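Local coordinates for protein M32 carboxypeptidase (Chitinophagaceae bacterium, PDB 7A03) that probably removes amino acids one at a time from the C-terminal end of peptides, as a metal-dependent carboxypeptidase of the M32 family, at residues Y14-K17 with M18-A22; R144-T147 with T148-Y152; L273-Q276 with G277-T280; L455-W458 with L459-I463. All blocks are in the same frame, centred on the assembly; numbering follows the deposited sequence.

Interaction 1. Residues Y14-K17 with M18-A22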
loop_
_atom_site.group_PDB
_atom_site.type_symbol
_atom_site.label_atom_id
_atom_site.label_comp_id
_atom_site.label_asym_id
_atom_site.label_seq_id
_atom_site.Cartn_x
_atom_site.Cartn_y
_atom_site.Cartn_z
ATOM N N TYR A 14 18.165 -3.037 -25.061
ATOM C CA TYR A 14 17.688 -3.140 -23.681
ATOM C C TYR A 14 16.231 -2.690 -23.560
ATOM O O TYR A 14 15.397 -3.375 -22.949
ATOM C CB TYR A 14 18.601 -2.321 -22.769
ATOM C CG TYR A 14 17.971 -1.901 -21.465
ATOM C CD1 TYR A 14 17.828 -2.804 -20.416
ATOM C CD2 TYR A 14 17.541 -0.593 -21.271
ATOM C CE1 TYR A 14 17.252 -2.415 -19.199
ATOM C CE2 TYR A 14 16.970 -0.200 -20.081
ATOM C CZ TYR A 14 16.831 -1.107 -19.041
ATOM O OH TYR A 14 16.252 -0.679 -17.857
ATOM N N LYS A 15 15.913 -1.529 -24.130
ATOM C CA LYS A 15 14.552 -1.013 -24.064
ATOM C C LYS A 15 13.561 -1.951 -24.750
ATOM O O LYS A 15 12.464 -2.191 -24.230
ATOM C CB LYS A 15 14.512 0.397 -24.663
ATOM C CG LYS A 15 13.225 1.160 -24.451
ATOM C CD LYS A 15 13.327 2.543 -25.081
ATOM C CE LYS A 15 12.041 3.333 -24.912
ATOM N NZ LYS A 15 12.100 4.614 -25.672
ATOM N N GLN A 16 13.940 -2.517 -25.901
ATOM C CA GLN A 16 13.051 -3.435 -26.603
ATOM C C GLN A 16 12.760 -4.665 -25.746
ATOM O O GLN A 16 11.602 -5.085 -25.600
ATOM C CB GLN A 16 13.677 -3.818 -27.951
ATOM C CG GLN A 16 12.864 -4.794 -28.783
ATOM C CD GLN A 16 13.155 -6.241 -28.429
ATOM O OE1 GLN A 16 14.308 -6.618 -28.227
ATOM N NE2 GLN A 16 12.106 -7.060 -28.354
ATOM N N LYS A 17 13.802 -5.231 -25.127
ATOM C CA LYS A 17 13.586 -6.414 -24.294
ATOM C C LYS A 17 12.695 -6.098 -23.102
ATOM O O LYS A 17 11.776 -6.869 -22.767
ATOM C CB LYS A 17 14.922 -6.980 -23.824
ATOM C CG LYS A 17 15.747 -7.600 -24.935
ATOM C CD LYS A 17 17.105 -8.040 -24.408
ATOM C CE LYS A 17 17.948 -8.653 -25.512
ATOM N NZ LYS A 17 17.336 -9.888 -26.081
ATOM N N MET A 18 12.962 -4.971 -22.431
ATOM C CA MET A 18 12.180 -4.616 -21.252
ATOM C C MET A 18 10.743 -4.291 -21.624
ATOM O O MET A 18 9.813 -4.588 -20.868
ATOM C CB MET A 18 12.814 -3.417 -20.550
ATOM C CG MET A 18 14.219 -3.674 -20.028
ATOM S SD MET A 18 14.353 -5.126 -18.964
ATOM C CE MET A 18 13.503 -4.521 -17.509
ATOM N N GLN A 19 10.534 -3.681 -22.788
ATOM C CA GLN A 19 9.174 -3.329 -23.160
ATOM C C GLN A 19 8.373 -4.563 -23.549
ATOM O O GLN A 19 7.179 -4.635 -23.254
ATOM C CB GLN A 19 9.197 -2.218 -24.207
ATOM C CG GLN A 19 9.741 -0.935 -23.562
ATOM C CD GLN A 19 9.641 0.287 -24.440
ATOM O OE1 GLN A 19 9.660 0.196 -25.667
ATOM N NE2 GLN A 19 9.550 1.457 -23.805
ATOM N N LYS A 20 9.030 -5.573 -24.132
ATOM C CA LYS A 20 8.354 -6.848 -24.386
ATOM C C LYS A 20 7.933 -7.515 -23.075
ATOM O O LYS A 20 6.780 -7.967 -22.920
ATOM C CB LYS A 20 9.301 -7.751 -25.182
ATOM C CG LYS A 20 8.792 -9.163 -25.437
ATOM C CD LYS A 20 9.804 -9.917 -26.282
ATOM C CE LYS A 20 9.460 -11.389 -26.363
ATOM N NZ LYS A 20 10.497 -12.130 -27.140
ATOM N N ILE A 21 8.854 -7.549 -22.099
ATOM C CA ILE A 21 8.516 -8.098 -20.787
ATOM C C ILE A 21 7.338 -7.344 -20.185
ATOM O O ILE A 21 6.412 -7.941 -19.620
ATOM C CB ILE A 21 9.744 -8.051 -19.860
ATOM C CG1 ILE A 21 10.817 -9.035 -20.330
ATOM C CG2 ILE A 21 9.349 -8.344 -18.413
ATOM C CD1 ILE A 21 12.187 -8.695 -19.787
ATOM N N ALA A 22 7.367 -6.015 -20.276
ATOM C CA ALA A 22 6.289 -5.212 -19.714
ATOM C C ALA A 22 4.965 -5.489 -20.416
ATOM O O ALA A 22 3.908 -5.481 -19.779
ATOM C CB ALA A 22 6.640 -3.723 -19.791
#
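Met-18 lays its CG over one face of the Tyr-14 ring, 3.9 Å from the ring centroid and 30° off the ring normal, a CH-pi contact made one helical turn up the chain. The nearest ring atom is Tyr-14 CE1, 3.4 Å from Met-18 CG. Beyond it the sulfur stands oblique to the ring, with Met-18 SD 4.9 Å from the centroid of Tyr-14, so the pair is also a Met-aromatic contact. The thioether reaches this position because CG lies beside the backbone N (chi1 -62°) and the chain then bends at both chi2 and chi3. On the next strip of the helix Lys-15 and Gln-19 meet in the same i to i+4 spacing: the extended lysine chain passes its amide neighbour with Lys-15 CE 3.3 Å from Gln-19 NE2, the methylene next to the ammonium group against the amide nitrogen. Both pairs ride on regular alpha-helical hydrogen bonding within helix 9-37, where Met-18 N donates to Tyr-14 O at 3.0 Å and Gln-19 N to Lys-15 O at 2.8 Å. Farther out, the phenol of Tyr-14 is anchored by a hydrogen bond between its OH and Ser-91 OG of helix 82-100, while Leu-70, Leu-71 and Leu-74 of helix 65-74 pack against the same side chain. Gln-19 NE2 is hydrogen-bonded to the backbone O of Tyr-283, which fixes the amide beside the lysine chain, and Phe-62 of helix 44-62 and Leu-285 of a loop press on Met-18.

Interaction 2. Residues R144-T147 with T148-Y152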
loop_
_atom_site.group_PDB
_atom_site.type_symbol
_atom_site.label_atom_id
_atom_site.label_comp_id
_atom_site.label_asym_id
_atom_site.label_seq_id
_atom_site.Cartn_x
_atom_site.Cartn_y
_atom_site.Cartn_z
ATOM N N ARG A 144 13.998 -17.841 6.464
ATOM C CA ARG A 144 15.315 -17.640 7.064
ATOM C C ARG A 144 16.430 -18.083 6.115
ATOM O O ARG A 144 17.431 -17.360 5.929
ATOM C CB ARG A 144 15.395 -18.339 8.424
ATOM C CG ARG A 144 14.209 -17.966 9.329
ATOM C CD ARG A 144 14.301 -18.623 10.688
ATOM N NE ARG A 144 15.560 -18.298 11.338
ATOM C CZ ARG A 144 16.028 -18.926 12.409
ATOM N NH1 ARG A 144 15.330 -19.912 12.954
ATOM N NH2 ARG A 144 17.188 -18.561 12.931
ATOM N N LYS A 145 16.247 -19.244 5.464
ATOM C CA LYS A 145 17.184 -19.632 4.403
ATOM C C LYS A 145 17.312 -18.525 3.353
ATOM O O LYS A 145 18.422 -18.187 2.909
ATOM C CB LYS A 145 16.743 -20.947 3.745
ATOM C CG LYS A 145 17.234 -22.199 4.441
ATOM C CD LYS A 145 18.702 -22.476 4.111
ATOM C CE LYS A 145 19.217 -23.724 4.829
ATOM N NZ LYS A 145 18.349 -24.915 4.616
ATOM N N GLU A 146 16.181 -17.929 2.972
ATOM C CA GLU A 146 16.191 -16.865 1.978
ATOM C C GLU A 146 16.984 -15.656 2.463
ATOM O O GLU A 146 17.665 -14.997 1.668
ATOM C CB GLU A 146 14.754 -16.468 1.643
ATOM C CG GLU A 146 14.621 -15.555 0.429
ATOM C CD GLU A 146 13.189 -15.290 0.072
ATOM O OE1 GLU A 146 12.298 -15.581 0.898
ATOM O OE2 GLU A 146 12.948 -14.798 -1.047
ATOM N N THR A 147 16.888 -15.323 3.753
ATOM C CA THR A 147 17.707 -14.222 4.254
ATOM C C THR A 147 19.186 -14.515 4.054
ATOM O O THR A 147 19.964 -13.623 3.678
ATOM C CB THR A 147 17.428 -13.888 5.726
ATOM O OG1 THR A 147 18.020 -14.875 6.592
ATOM C CG2 THR A 147 15.942 -13.769 6.004
ATOM N N THR A 148 19.598 -15.764 4.296
ATOM C CA THR A 148 21.015 -16.065 4.071
ATOM C C THR A 148 21.386 -16.020 2.585
ATOM O O THR A 148 22.508 -15.634 2.239
ATOM C CB THR A 148 21.437 -17.381 4.731
ATOM O OG1 THR A 148 20.607 -18.450 4.267
ATOM C CG2 THR A 148 21.320 -17.276 6.245
ATOM N N VAL A 149 20.460 -16.395 1.700
ATOM C CA VAL A 149 20.725 -16.326 0.261
ATOM C C VAL A 149 20.821 -14.876 -0.222
ATOM O O VAL A 149 21.681 -14.535 -1.044
ATOM C CB VAL A 149 19.667 -17.132 -0.516
ATOM C CG1 VAL A 149 19.612 -16.712 -1.987
ATOM C CG2 VAL A 149 19.934 -18.620 -0.379
ATOM N N LEU A 150 19.939 -14.003 0.269
ATOM C CA LEU A 150 19.926 -12.614 -0.184
ATOM C C LEU A 150 21.086 -11.814 0.389
ATOM O O LEU A 150 21.582 -10.892 -0.269
ATOM C CB LEU A 150 18.604 -11.949 0.203
ATOM C CG LEU A 150 17.359 -12.409 -0.552
ATOM C CD1 LEU A 150 16.107 -12.009 0.217
ATOM C CD2 LEU A 150 17.360 -11.774 -1.921
ATOM N N GLY A 151 21.520 -12.146 1.600
ATOM C CA GLY A 151 22.522 -11.385 2.312
ATOM C C GLY A 151 21.916 -10.200 3.043
ATOM O O GLY A 151 20.823 -9.728 2.736
ATOM N N TYR A 152 22.658 -9.704 4.027
ATOM C CA TYR A 152 22.154 -8.628 4.869
ATOM C C TYR A 152 23.259 -8.215 5.827
ATOM O O TYR A 152 24.266 -8.909 5.999
ATOM C CB TYR A 152 20.941 -9.078 5.691
ATOM C CG TYR A 152 21.244 -10.257 6.591
ATOM C CD1 TYR A 152 21.778 -10.069 7.870
ATOM C CD2 TYR A 152 21.035 -11.561 6.153
ATOM C CE1 TYR A 152 22.072 -11.137 8.679
ATOM C CE2 TYR A 152 21.326 -12.642 6.965
ATOM C CZ TYR A 152 21.842 -12.421 8.228
ATOM O OH TYR A 152 22.133 -13.487 9.043
#
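Thr-148 turns its hydroxyl back along helix 129-150 onto the carbonyl of Lys-145, OG1 donating to Lys-145 O at 2.6 Å. Its amide goes one residue further back, to Arg-144 O, which Thr-147 OG1 also grips at 2.6 Å, in the carbonyl plane and on a lone pair. Both threonines hold OG1 between the backbone N and the carbonyl carbon (chi1 75° in Thr-147, 56° in Thr-148), a rotamer that brings each hydroxyl back to a preceding carbonyl. Replacing Thr-147 by a valine would probably leave Arg-144 O with the amide of Thr-148 as its remaining donor here. Val-149 N shares Lys-145 O with the hydroxyl of Thr-148. Leu-150 runs alongside Glu-146, its CD1 3.9 Å from Glu-146 CG, while the carboxylate beyond is held by Tyr-101 and Lys-143. Thr-147 and Leu-150 touch Ala-159 of helix 157-164, and Val-149 touches Leu-105 of helix 103-126. Gly-151, with positive phi (84°), leaves the helix, a conformation in which a CB would be jammed against the preceding carbonyl; its N still donates to Thr-147 O at 3.0 Å. The chain then brings the Tyr-152 ring edge-on to that same oxygen, with CD2 3.4 Å from Thr-147 O. Two threonine hydroxyls and a ring edge thus supplement the backbone bonds, and the electropositive C-H edge probably adds a weak attraction to a carbonyl at the helix's C-terminal end.

Interaction 3. Residues L273-Q276 with G277-T280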
loop_
_atom_site.group_PDB
_atom_site.type_symbol
_atom_site.label_atom_id
_atom_site.label_comp_id
_atom_site.label_asym_id
_atom_site.label_seq_id
_atom_site.Cartn_x
_atom_site.Cartn_y
_atom_site.Cartn_z
ATOM N N LEU A 273 -3.675 8.534 -9.588
ATOM C CA LEU A 273 -3.061 9.768 -10.056
ATOM C C LEU A 273 -1.557 9.588 -10.192
ATOM O O LEU A 273 -0.935 10.106 -11.135
ATOM C CB LEU A 273 -3.375 10.920 -9.096
ATOM C CG LEU A 273 -4.827 11.380 -9.030
ATOM C CD1 LEU A 273 -5.030 12.265 -7.797
ATOM C CD2 LEU A 273 -5.239 12.121 -10.319
ATOM N N TYR A 274 -0.951 8.854 -9.244
ATOM C CA TYR A 274 0.463 8.522 -9.391
ATOM C C TYR A 274 0.715 7.747 -10.683
ATOM O O TYR A 274 1.598 8.104 -11.476
ATOM C CB TYR A 274 0.900 7.683 -8.185
ATOM C CG TYR A 274 2.384 7.440 -8.001
ATOM C CD1 TYR A 274 3.338 8.025 -8.833
ATOM C CD2 TYR A 274 2.825 6.652 -6.939
ATOM C CE1 TYR A 274 4.701 7.814 -8.614
ATOM C CE2 TYR A 274 4.187 6.441 -6.706
ATOM C CZ TYR A 274 5.114 7.033 -7.547
ATOM O OH TYR A 274 6.455 6.816 -7.295
ATOM N N GLU A 275 -0.024 6.649 -10.886
ATOM C CA GLU A 275 0.198 5.824 -12.080
ATOM C C GLU A 275 -0.019 6.614 -13.374
ATOM O O GLU A 275 0.727 6.436 -14.352
ATOM C CB GLU A 275 -0.690 4.588 -12.043
ATOM C CG GLU A 275 -0.269 3.589 -10.966
ATOM C CD GLU A 275 1.041 2.888 -11.309
ATOM O OE1 GLU A 275 1.288 2.612 -12.500
ATOM O OE2 GLU A 275 1.839 2.576 -10.395
ATOM N N GLN A 276 -1.008 7.509 -13.392
ATOM C CA GLN A 276 -1.259 8.323 -14.581
ATOM C C GLN A 276 -0.181 9.379 -14.783
ATOM O O GLN A 276 -0.112 9.979 -15.867
ATOM C CB GLN A 276 -2.653 8.954 -14.546
ATOM C CG GLN A 276 -3.759 7.937 -14.760
ATOM C CD GLN A 276 -5.136 8.569 -14.929
ATOM O OE1 GLN A 276 -5.406 9.634 -14.392
ATOM N NE2 GLN A 276 -6.013 7.906 -15.669
ATOM N N GLY A 277 0.646 9.630 -13.767
ATOM C CA GLY A 277 1.733 10.576 -13.911
ATOM C C GLY A 277 3.096 10.011 -14.264
ATOM O O GLY A 277 4.035 10.783 -14.487
ATOM N N LEU A 278 3.236 8.690 -14.348
ATOM C CA LEU A 278 4.506 8.107 -14.766
ATOM C C LEU A 278 4.694 8.301 -16.274
ATOM O O LEU A 278 3.722 8.294 -17.034
ATOM C CB LEU A 278 4.549 6.617 -14.413
ATOM C CG LEU A 278 4.547 6.324 -12.906
ATOM C CD1 LEU A 278 4.037 4.927 -12.579
ATOM C CD2 LEU A 278 5.917 6.558 -12.289
ATOM N N PRO A 279 5.929 8.507 -16.734
ATOM C CA PRO A 279 6.138 8.853 -18.153
ATOM C C PRO A 279 5.949 7.659 -19.079
ATOM O O PRO A 279 6.497 6.575 -18.844
ATOM C CB PRO A 279 7.576 9.386 -18.198
ATOM C CG PRO A 279 8.231 8.892 -16.945
ATOM C CD PRO A 279 7.165 8.593 -15.934
ATOM N N THR A 280 5.184 7.878 -20.158
ATOM C CA THR A 280 4.964 6.819 -21.136
ATOM C C THR A 280 6.252 6.414 -21.840
ATOM O O THR A 280 6.406 5.243 -22.207
ATOM C CB THR A 280 3.886 7.225 -22.148
ATOM O OG1 THR A 280 4.249 8.468 -22.757
ATOM C CG2 THR A 280 2.559 7.380 -21.455
HETATM O O HOH W 1 2.078 10.151 -17.865
#
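Leu-278 sets its CG beside the backbone N (chi1 -66°), which sends the two methyls back over the last turn of the helix, while Tyr-274 holds CG anti to its own N (chi1 -169°), carrying the ring along the helix to the leucine, and Glu-275 folds at chi2 (-71°) to bring its carboxylate over the same residue. The branches divide the work. CD2 meets the tyrosine ring obliquely, 4.1 Å from Tyr-274 CE1, and CD1 lies against the carboxylate, 3.6 Å from Glu-275 OE1. Replacing Leu-278 by an alanine takes away the branched end and is likely to leave a gap between the tyrosine ring and the carboxylate. The carboxylate is fixed by its own polar partners, Ser-241 at OE1 and His-296 at OE2, so the methyl rests against a group that is already held. The backbone shows helix 258-277 coming to its end: Gly-277 N donates to Tyr-274 O at 2.9 Å, from well above the carbonyl plane, and only weakly to Leu-273 O, while Leu-278 N makes a long, weak bond of 3.4 Å to Glu-275 O. A water then joins the departing chain to the helix end, donating to Gln-276 O and, at 2.6 Å, to Leu-278 O. The same helix carries an HExxH sequence, His-267 to His-271, probably the zinc-binding motif of this metallopeptidase family, although no metal is bound to it here. Around this helix end, Tyr-274 packs on Ile-295 and Gln-299 of helix 293-307, and Glu-275 and Gln-276 lean on Val-247 of strand 247-251.

Interaction 4. Residues L455-W458 with L459-I463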
loop_
_atom_site.group_PDB
_atom_site.type_symbol
_atom_site.label_atom_id
_atom_site.label_comp_id
_atom_site.label_asym_id
_atom_site.label_seq_id
_atom_site.Cartn_x
_atom_site.Cartn_y
_atom_site.Cartn_z
ATOM N N LEU A 455 -2.569 20.998 -5.611
ATOM C CA LEU A 455 -1.963 19.843 -4.957
ATOM C C LEU A 455 -1.497 18.812 -5.983
ATOM O O LEU A 455 -0.378 18.281 -5.876
ATOM C CB LEU A 455 -2.949 19.226 -3.969
ATOM C CG LEU A 455 -2.477 17.896 -3.381
ATOM C CD1 LEU A 455 -1.223 18.070 -2.552
ATOM C CD2 LEU A 455 -3.576 17.309 -2.559
ATOM N N LEU A 456 -2.341 18.519 -6.989
ATOM C CA LEU A 456 -1.948 17.550 -8.010
ATOM C C LEU A 456 -0.719 18.040 -8.762
ATOM O O LEU A 456 0.198 17.265 -9.032
ATOM C CB LEU A 456 -3.103 17.262 -8.976
ATOM C CG LEU A 456 -2.718 16.256 -10.069
ATOM C CD1 LEU A 456 -2.270 14.946 -9.462
ATOM C CD2 LEU A 456 -3.899 16.050 -11.003
ATOM N N GLU A 457 -0.683 19.330 -9.101
ATOM C CA GLU A 457 0.494 19.904 -9.739
ATOM C C GLU A 457 1.744 19.715 -8.883
ATOM O O GLU A 457 2.809 19.344 -9.398
ATOM C CB GLU A 457 0.249 21.385 -10.024
ATOM C CG GLU A 457 1.419 22.072 -10.699
ATOM C CD GLU A 457 1.192 23.546 -10.908
ATOM O OE1 GLU A 457 0.604 24.199 -10.019
ATOM O OE2 GLU A 457 1.588 24.048 -11.978
ATOM N N TRP A 458 1.650 19.983 -7.574
ATOM C CA TRP A 458 2.817 19.775 -6.717
ATOM C C TRP A 458 3.282 18.318 -6.752
ATOM O O TRP A 458 4.486 18.034 -6.868
ATOM C CB TRP A 458 2.495 20.239 -5.292
ATOM C CG TRP A 458 3.662 20.190 -4.370
ATOM C CD1 TRP A 458 4.599 21.168 -4.169
ATOM C CD2 TRP A 458 4.011 19.111 -3.496
ATOM N NE1 TRP A 458 5.512 20.756 -3.226
ATOM C CE2 TRP A 458 5.176 19.494 -2.803
ATOM C CE3 TRP A 458 3.459 17.846 -3.241
ATOM C CZ2 TRP A 458 5.788 18.674 -1.868
ATOM C CZ3 TRP A 458 4.069 17.030 -2.305
ATOM C CH2 TRP A 458 5.230 17.447 -1.634
ATOM N N LEU A 459 2.343 17.384 -6.674
ATOM C CA LEU A 459 2.705 15.972 -6.741
ATOM C C LEU A 459 3.319 15.619 -8.092
ATOM O O LEU A 459 4.255 14.816 -8.167
ATOM C CB LEU A 459 1.472 15.119 -6.457
ATOM C CG LEU A 459 0.890 15.253 -5.050
ATOM C CD1 LEU A 459 -0.512 14.632 -5.017
ATOM C CD2 LEU A 459 1.807 14.614 -4.006
ATOM N N ARG A 460 2.773 16.186 -9.173
ATOM C CA ARG A 460 3.250 15.878 -10.511
ATOM C C ARG A 460 4.617 16.485 -10.783
ATOM O O ARG A 460 5.331 15.998 -11.663
ATOM C CB ARG A 460 2.240 16.389 -11.538
ATOM C CG ARG A 460 0.981 15.543 -11.623
ATOM C CD ARG A 460 1.219 14.280 -12.473
ATOM N NE ARG A 460 0.168 13.290 -12.277
ATOM C CZ ARG A 460 -1.007 13.315 -12.891
ATOM N NH1 ARG A 460 -1.285 14.271 -13.766
ATOM N NH2 ARG A 460 -1.892 12.367 -12.650
ATOM N N ASN A 461 4.993 17.547 -10.058
ATOM C CA ASN A 461 6.334 18.121 -10.172
ATOM C C ASN A 461 7.344 17.482 -9.229
ATOM O O ASN A 461 8.549 17.481 -9.527
ATOM C CB ASN A 461 6.298 19.628 -9.903
ATOM C CG ASN A 461 5.565 20.391 -10.996
ATOM O OD1 ASN A 461 5.461 19.927 -12.128
ATOM N ND2 ASN A 461 5.067 21.569 -10.660
ATOM N N ASN A 462 6.891 16.928 -8.103
ATOM C CA ASN A 462 7.806 16.450 -7.079
ATOM C C ASN A 462 7.916 14.941 -6.960
ATOM O O ASN A 462 8.959 14.464 -6.508
ATOM C CB ASN A 462 7.430 17.028 -5.714
ATOM C CG ASN A 462 7.834 18.471 -5.581
ATOM O OD1 ASN A 462 8.984 18.774 -5.250
ATOM N ND2 ASN A 462 6.899 19.374 -5.861
ATOM N N ILE A 463 6.886 14.178 -7.333
ATOM C CA ILE A 463 6.891 12.733 -7.079
ATOM C C ILE A 463 6.629 11.920 -8.338
ATOM O O ILE A 463 7.433 11.058 -8.714
ATOM C CB ILE A 463 5.901 12.357 -5.962
ATOM C CG1 ILE A 463 6.376 12.955 -4.627
ATOM C CG2 ILE A 463 5.796 10.841 -5.858
ATOM C CD1 ILE A 463 5.334 12.933 -3.529
#
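The amide nitrogen of Asn-462 stands over one face of the Trp-458 indole. From CB, 3.2 Å from Leu-459 N, the tryptophan chain leaves anti to the backbone N (chi1 -174°), which carries the five-membered ring beneath Asn-462 ND2. That nitrogen lies 3.2 Å from the plane of the Trp-458 ring, offset toward the rim and nearest NE1 and CD1, with ring and amide planes 32° apart. NE1 itself is hydrogen-bonded to Gln-439 of helix 420-439. On the six-membered ring, CE3 and CZ3 pack against Leu-459 CD2, each at 3.7 Å, and CZ3 also approaches Ile-463 CD1. Leu-455 and Leu-459 pack on Trp-303 of helix 293-307, and Trp-458 on Ile-479 of helix 472-480. Elsewhere on the helix, Leu-456 CD1 lies over the centre of the Arg-460 guanidinium, 3.9 Å above its plane; NH2 of that group is hydrogen-bonded to Leu-273 O and NE to His-464 ND1. Two donors from the last residue of helix 453-462 share one carbonyl from opposite faces: Asn-462 N is one, and the bond of Asn-462 ND2 to Trp-458 O, 2.9 Å and in the amide plane, fixes the turn of the amide and holds its nitrogen over the indole.

Overall arrangement
All four contacts are local and partly buried, yet they sit differently in the fold. Interactions 3 and 4, with buried Tyr-274 and Leu-278 in one and Trp-458 and Leu-459 in the other, touch: Arg-460 NH2 reaches Leu-273 O at 2.9 Å, a probable hydrogen bond, and their centres lie about 11 Å apart, so the ends of helices 258-277 and 453-462 are probably tied together. Interaction 1 comes within about 5 Å of interaction 3 at the nearest atoms without touching, whereas the nearest atoms of interaction 2 are about 18 Å or more from those of the others. Mid-helix interaction 1 relies on sulfur and ring; the three helix ends use hydroxyls in the largely exposed 144-152, a water in 273-280 and a side-chain amide in 455-463.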